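Local coordinates for two-domain protein containing predicted PHP-like metal-dependent phosphoesterase (Bacteroides vulgatus ATCC 8482, PDB 3E38), which is probably a zinc-dependent phosphoesterase of the PHP family, tentatively assigned 5'-3' exonuclease activity on DNA and RNA, at residues 23-28 / 51-56; 37-42 / 193-198. All coordinates share one frame; numbering follows the deposited sequence.

Interaction 1 of 2, residues 23-28 / 51-56; sequences FHMHSV and ISLTEH. With ZN (zinc ion), chain I; ZN (zinc ion), chain J.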
loop_
_atom_site.group_PDB
_atom_site.type_symbol
_atom_site.label_atom_id
_atom_site.label_comp_id
_atom_site.label_asym_id
_atom_site.label_seq_id
_atom_site.Cartn_x
_atom_site.Cartn_y
_atom_site.Cartn_z
ATOM N N PHE B 23 26.903 0.685 -3.500
ATOM C CA PHE B 23 28.271 0.177 -3.658
ATOM C C PHE B 23 28.607 -1.027 -2.796
ATOM O O PHE B 23 29.768 -1.323 -2.550
ATOM C CB PHE B 23 29.254 1.311 -3.337
ATOM C CG PHE B 23 29.158 2.506 -4.267
ATOM C CD1 PHE B 23 29.362 2.354 -5.627
ATOM C CD2 PHE B 23 28.936 3.766 -3.771
ATOM C CE1 PHE B 23 29.324 3.420 -6.462
ATOM C CE2 PHE B 23 28.888 4.854 -4.611
ATOM C CZ PHE B 23 29.073 4.678 -5.953
ATOM N N HIS B 24 27.572 -1.688 -2.305
ATOM C CA HIS B 24 27.760 -2.780 -1.345
ATOM C C HIS B 24 26.554 -3.692 -1.280
ATOM O O HIS B 24 25.482 -3.339 -0.818
ATOM C CB HIS B 24 28.007 -2.167 0.036
ATOM C CG HIS B 24 28.455 -3.128 1.082
ATOM N ND1 HIS B 24 29.080 -2.703 2.235
ATOM C CD2 HIS B 24 28.447 -4.478 1.132
ATOM C CE1 HIS B 24 29.398 -3.747 2.974
ATOM N NE2 HIS B 24 29.023 -4.838 2.333
HETATM N N MSE B 25 26.754 -4.885 -1.787
HETATM C CA MSE B 25 25.706 -5.873 -1.797
HETATM C C MSE B 25 26.279 -7.249 -2.053
HETATM O O MSE B 25 27.436 -7.377 -2.467
HETATM C CB MSE B 25 24.682 -5.512 -2.857
HETATM C CG MSE B 25 25.185 -5.614 -4.254
HETATM SE SE MSE B 25 23.925 -4.858 -5.551
HETATM C CE MSE B 25 23.914 -3.087 -4.851
ATOM N N HIS B 26 25.403 -8.234 -1.882
ATOM C CA HIS B 26 25.748 -9.657 -1.945
ATOM C C HIS B 26 24.812 -10.574 -2.668
ATOM O O HIS B 26 23.641 -10.306 -2.785
ATOM C CB HIS B 26 25.891 -10.176 -0.524
ATOM C CG HIS B 26 26.897 -9.415 0.272
ATOM N ND1 HIS B 26 28.225 -9.776 0.344
ATOM C CD2 HIS B 26 26.769 -8.287 1.002
ATOM C CE1 HIS B 26 28.863 -8.918 1.121
ATOM N NE2 HIS B 26 27.991 -8.013 1.546
ATOM N N SER B 27 25.408 -11.644 -3.199
ATOM C CA SER B 27 24.680 -12.700 -3.918
ATOM C C SER B 27 25.049 -14.042 -3.294
ATOM O O SER B 27 25.781 -14.103 -2.335
ATOM C CB SER B 27 24.970 -12.721 -5.420
ATOM O OG SER B 27 26.236 -13.312 -5.770
ATOM N N VAL B 28 24.498 -15.107 -3.840
ATOM C CA VAL B 28 24.754 -16.443 -3.338
ATOM C C VAL B 28 26.235 -16.887 -3.510
ATOM O O VAL B 28 26.624 -17.989 -3.095
ATOM C CB VAL B 28 23.841 -17.508 -4.086
ATOM C CG1 VAL B 28 22.385 -17.388 -3.646
ATOM C CG2 VAL B 28 23.998 -17.400 -5.574
ATOM N N ILE B 51 25.827 0.032 -9.481
ATOM C CA ILE B 51 25.974 -0.889 -8.378
ATOM C C ILE B 51 27.303 -1.564 -8.395
ATOM O O ILE B 51 27.972 -1.602 -9.382
ATOM C CB ILE B 51 24.908 -2.049 -8.443
ATOM C CG1 ILE B 51 25.150 -2.930 -9.654
ATOM C CG2 ILE B 51 23.472 -1.509 -8.447
ATOM C CD1 ILE B 51 24.177 -4.134 -9.773
ATOM N N SER B 52 27.662 -2.099 -7.254
ATOM C CA SER B 52 28.823 -2.937 -7.134
ATOM C C SER B 52 28.441 -4.158 -6.298
ATOM O O SER B 52 28.094 -4.015 -5.120
ATOM C CB SER B 52 29.970 -2.165 -6.463
ATOM O OG SER B 52 31.173 -2.925 -6.421
ATOM N N LEU B 53 28.475 -5.328 -6.926
ATOM C CA LEU B 53 28.243 -6.605 -6.236
ATOM C C LEU B 53 29.584 -6.930 -5.571
ATOM O O LEU B 53 30.571 -7.319 -6.225
ATOM C CB LEU B 53 27.775 -7.671 -7.211
ATOM C CG LEU B 53 27.229 -9.013 -6.731
ATOM C CD1 LEU B 53 26.217 -8.868 -5.621
ATOM C CD2 LEU B 53 26.611 -9.765 -7.935
ATOM N N THR B 54 29.619 -6.678 -4.264
ATOM C CA THR B 54 30.823 -6.772 -3.473
ATOM C C THR B 54 30.804 -7.966 -2.554
ATOM O O THR B 54 30.599 -7.838 -1.364
ATOM C CB THR B 54 31.016 -5.502 -2.635
ATOM O OG1 THR B 54 29.995 -5.434 -1.633
ATOM C CG2 THR B 54 30.988 -4.271 -3.520
ATOM N N GLU B 55 31.099 -9.123 -3.130
ATOM C CA GLU B 55 31.126 -10.388 -2.389
ATOM C C GLU B 55 32.258 -10.386 -1.353
ATOM O O GLU B 55 33.302 -9.731 -1.494
ATOM C CB GLU B 55 31.293 -11.617 -3.295
ATOM C CG GLU B 55 30.413 -11.754 -4.574
ATOM C CD GLU B 55 28.916 -11.875 -4.383
ATOM O OE1 GLU B 55 28.404 -11.854 -3.242
ATOM O OE2 GLU B 55 28.230 -12.004 -5.432
ATOM N N HIS B 56 32.007 -11.114 -0.277
ATOM C CA HIS B 56 33.027 -11.325 0.733
ATOM C C HIS B 56 34.103 -12.143 0.052
ATOM O O HIS B 56 33.818 -13.098 -0.684
ATOM C CB HIS B 56 32.524 -12.147 1.934
ATOM C CG HIS B 56 31.495 -11.462 2.766
ATOM N ND1 HIS B 56 31.812 -10.466 3.666
ATOM C CD2 HIS B 56 30.162 -11.651 2.864
ATOM C CE1 HIS B 56 30.712 -10.054 4.264
ATOM N NE2 HIS B 56 29.692 -10.751 3.789
HETATM ZN ZN ZN I . 28.690 -6.790 3.265
HETATM ZN ZN ZN J . 27.609 -10.718 4.287
HETATM O O HOH W 1 29.414 -5.862 5.022
#

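Interaction 2 of 2, residues 37-42 / 193-198; sequences TVRVDE and SDIHQP. With ZN (zinc ion), chain I; ZN (zinc ion), chain J.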
loop_
_atom_site.group_PDB
_atom_site.type_symbol
_atom_site.label_atom_id
_atom_site.label_comp_id
_atom_site.label_asym_id
_atom_site.label_seq_id
_atom_site.Cartn_x
_atom_site.Cartn_y
_atom_site.Cartn_z
ATOM N N THR B 37 22.061 -11.919 -10.986
ATOM C CA THR B 37 21.342 -11.089 -11.954
ATOM C C THR B 37 20.160 -10.366 -11.280
ATOM O O THR B 37 19.717 -9.290 -11.672
ATOM C CB THR B 37 20.952 -11.877 -13.161
ATOM O OG1 THR B 37 20.216 -13.022 -12.757
ATOM C CG2 THR B 37 22.247 -12.322 -13.876
ATOM N N VAL B 38 19.725 -10.913 -10.177
ATOM C CA VAL B 38 18.641 -10.281 -9.452
ATOM C C VAL B 38 19.083 -8.915 -8.966
ATOM O O VAL B 38 18.272 -7.996 -8.897
ATOM C CB VAL B 38 18.225 -11.125 -8.230
ATOM C CG1 VAL B 38 17.170 -10.427 -7.398
ATOM C CG2 VAL B 38 17.754 -12.453 -8.676
ATOM N N ARG B 39 20.359 -8.772 -8.610
ATOM C CA ARG B 39 20.791 -7.480 -8.076
ATOM C C ARG B 39 20.701 -6.398 -9.152
ATOM O O ARG B 39 20.581 -5.199 -8.847
ATOM C CB ARG B 39 22.214 -7.493 -7.498
ATOM C CG ARG B 39 22.421 -8.337 -6.247
ATOM C CD ARG B 39 21.443 -7.957 -5.164
ATOM N NE ARG B 39 21.657 -8.737 -3.950
ATOM C CZ ARG B 39 20.715 -8.998 -3.043
ATOM N NH1 ARG B 39 19.471 -8.549 -3.208
ATOM N NH2 ARG B 39 21.018 -9.710 -1.967
ATOM N N VAL B 40 20.735 -6.858 -10.398
ATOM C CA VAL B 40 20.742 -5.975 -11.548
ATOM C C VAL B 40 19.299 -5.599 -11.808
ATOM O O VAL B 40 19.009 -4.459 -12.110
ATOM C CB VAL B 40 21.426 -6.586 -12.847
ATOM C CG1 VAL B 40 21.251 -5.619 -14.042
ATOM C CG2 VAL B 40 22.932 -6.923 -12.608
ATOM N N ASP B 41 18.415 -6.588 -11.719
ATOM C CA ASP B 41 16.979 -6.342 -11.860
ATOM C C ASP B 41 16.462 -5.351 -10.829
ATOM O O ASP B 41 15.639 -4.497 -11.128
ATOM C CB ASP B 41 16.179 -7.606 -11.653
ATOM C CG ASP B 41 16.430 -8.625 -12.730
ATOM O OD1 ASP B 41 16.699 -8.173 -13.855
ATOM O OD2 ASP B 41 16.379 -9.841 -12.423
ATOM N N GLU B 42 16.931 -5.522 -9.604
ATOM C CA GLU B 42 16.489 -4.682 -8.490
ATOM C C GLU B 42 16.927 -3.247 -8.663
ATOM O O GLU B 42 16.145 -2.336 -8.436
ATOM C CB GLU B 42 17.037 -5.194 -7.181
ATOM C CG GLU B 42 16.457 -6.578 -6.774
ATOM C CD GLU B 42 17.154 -7.148 -5.527
ATOM O OE1 GLU B 42 18.325 -6.760 -5.239
ATOM O OE2 GLU B 42 16.545 -8.012 -4.873
ATOM N N SER B 193 23.303 -0.492 0.870
ATOM C CA SER B 193 22.291 -1.413 1.337
ATOM C C SER B 193 22.940 -2.554 2.095
ATOM O O SER B 193 22.493 -2.930 3.149
ATOM C CB SER B 193 21.450 -1.986 0.188
ATOM O OG SER B 193 22.161 -2.887 -0.629
ATOM N N ASP B 194 24.030 -3.079 1.563
ATOM C CA ASP B 194 24.645 -4.254 2.163
ATOM C C ASP B 194 23.619 -5.388 2.096
ATOM O O ASP B 194 23.547 -6.278 2.941
ATOM C CB ASP B 194 25.111 -3.958 3.608
ATOM C CG ASP B 194 26.165 -4.946 4.081
ATOM O OD1 ASP B 194 26.381 -5.941 3.335
ATOM O OD2 ASP B 194 26.818 -4.729 5.152
ATOM N N ILE B 195 22.815 -5.337 1.040
ATOM C CA ILE B 195 21.725 -6.315 0.842
ATOM C C ILE B 195 22.182 -7.751 0.668
ATOM O O ILE B 195 23.078 -8.014 -0.097
ATOM C CB ILE B 195 20.773 -5.880 -0.333
ATOM C CG1 ILE B 195 19.504 -6.727 -0.311
ATOM C CG2 ILE B 195 21.506 -5.827 -1.688
ATOM C CD1 ILE B 195 18.546 -6.316 0.853
ATOM N N HIS B 196 21.560 -8.650 1.449
ATOM C CA HIS B 196 21.750 -10.130 1.358
ATOM C C HIS B 196 20.471 -10.794 0.899
ATOM O O HIS B 196 20.465 -11.668 0.040
ATOM C CB HIS B 196 22.197 -10.762 2.676
ATOM C CG HIS B 196 23.557 -10.321 3.148
ATOM N ND1 HIS B 196 23.837 -9.012 3.486
ATOM C CD2 HIS B 196 24.701 -11.017 3.372
ATOM C CE1 HIS B 196 25.100 -8.914 3.882
ATOM N NE2 HIS B 196 25.642 -10.119 3.843
ATOM N N GLN B 197 19.363 -10.334 1.464
ATOM C CA GLN B 197 18.049 -10.877 1.153
ATOM C C GLN B 197 17.555 -10.319 -0.163
ATOM O O GLN B 197 18.197 -9.469 -0.734
ATOM C CB GLN B 197 17.048 -10.448 2.227
ATOM C CG GLN B 197 17.290 -10.977 3.602
ATOM C CD GLN B 197 16.888 -12.434 3.761
ATOM O OE1 GLN B 197 16.267 -13.034 2.877
ATOM N NE2 GLN B 197 17.251 -13.012 4.895
ATOM N N PRO B 198 16.441 -10.834 -0.682
ATOM C CA PRO B 198 15.827 -10.059 -1.774
ATOM C C PRO B 198 15.544 -8.625 -1.253
ATOM O O PRO B 198 15.353 -8.418 -0.043
ATOM C CB PRO B 198 14.540 -10.858 -2.102
ATOM C CG PRO B 198 14.916 -12.303 -1.711
ATOM C CD PRO B 198 15.768 -12.120 -0.452
HETATM ZN ZN ZN I . 28.690 -6.790 3.265
HETATM ZN ZN ZN J . 27.609 -10.718 4.287
HETATM O O HOH W 1 29.414 -5.862 5.022
#

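Interaction 1 of 2, residues 23-28 / 51-56
The imidazole rings of His26 and His56 overlap as an offset stack, their centroids 4.5 Å apart and their planes 22° from parallel. His26 CE1 lies over one face of the His56 ring, near its rim, while one face of the His26 ring has the zinc ion of chain J above its centre. At the edge of the His24 ring, in its plane, sits His26 NE2, because both rings bind the zinc ion of chain I, each through NE2 at 2.2 Å. Water 1, Glu93 and Asp194 are also bound to that ion, while His56 NE2 binds the zinc ion of chain J, as do Asp31 and His196. Hydrogen bonds of His24 ND1 to Glu167 and His56 ND1 to Thr95 help orient each NE2. His24 and His26 form the His-X-His motif that follows the first strand of a PHP domain, and His56 ends the next parallel strand. Thr54 holds Met25 twice: its N donates to Met25 O (2.9 Å), and its OG1, between backbone N and carbonyl carbon (chi1 68°), accepts a longer bond from Met25 N (3.3 Å). Met25, a selenomethionine, bends at chi3 and brings its CE to 3.9 Å from Ile51 CB. The syn lone pair of Glu55 OE1 takes a nearly straight bond from Ser27 N (3.0 Å, 170°). Ser30 and Ser73 are hydrogen-bonded to OE1 and OE2 of this carboxylate, respectively.

Interaction 2 of 2, residues 37-42 / 193-198
Bent at chi2 (-54°) and extended at chi3 (-179°), the side chain of Arg39 leaves helix 36-45 and lays its guanidinium against Ile195. There CG2 of Ile195, set between backbone N and carbonyl carbon by a chi1 that turns CG1 away from the backbone N (-167°), sits 3.5 Å above the centre of the guanidinium plane. The polar contacts are made around the rim of the same group. NH1 and NH2 grip Gln197 O end-on, at 2.9 and 3.1 Å, both from one face of that carbonyl and with the oxygen almost exactly in the guanidinium plane; NH2 adds a weak bond to His196 O. NH1 also forms an in-plane salt bridge to Glu42 OE1 (2.9 Å), one helical turn further on, which, with the bonds to Gln197 O, helps to hold the guanidinium in one rotation. Glu42 OE2 in turn accepts from the backbone N of Ile199, while Arg39 NE donates to His26 O. The loop held in this way follows strand 188-192 and carries two zinc ligands of the PHP domain: Asp194 OD1 reaches the chain I ion at 2.5 Å, and His196 NE2 the chain J ion at 2.1 Å. Replacing Arg39 by a leucine would probably leave the carbonyls of His196 and Gln197 without these donors and Glu42 without this salt-bridge partner. The delocalised positive charge of Arg39 is met by carbonyl oxygens and one carboxylate, consistent with a second-shell role in which it probably helps to position the loop that carries Asp194 and His196.

How the interactions relate
From the N terminus, strand 17-22 runs into 23-28, and helix 36-45 follows, carrying 37-42, before the chain returns along strand 50-56. Interaction 1 thus closes a short beta-alpha-beta crossover between neighbouring parallel strands. Interaction 2 starts on the helix inside that crossover and closes a far longer loop, of 150 residues, at the segment after strand 188-192. The two therefore cross along the chain rather than nest. They meet directly where 23-28 hydrogen-bonds to both segments of interaction 2, on the helix and on the 193-198 loop, the latter through His24 O and Asp194 N. Together they bring the ends of strands 17-22, 50-56 and 188-192, the last far away in sequence, around the same pair of zinc ions.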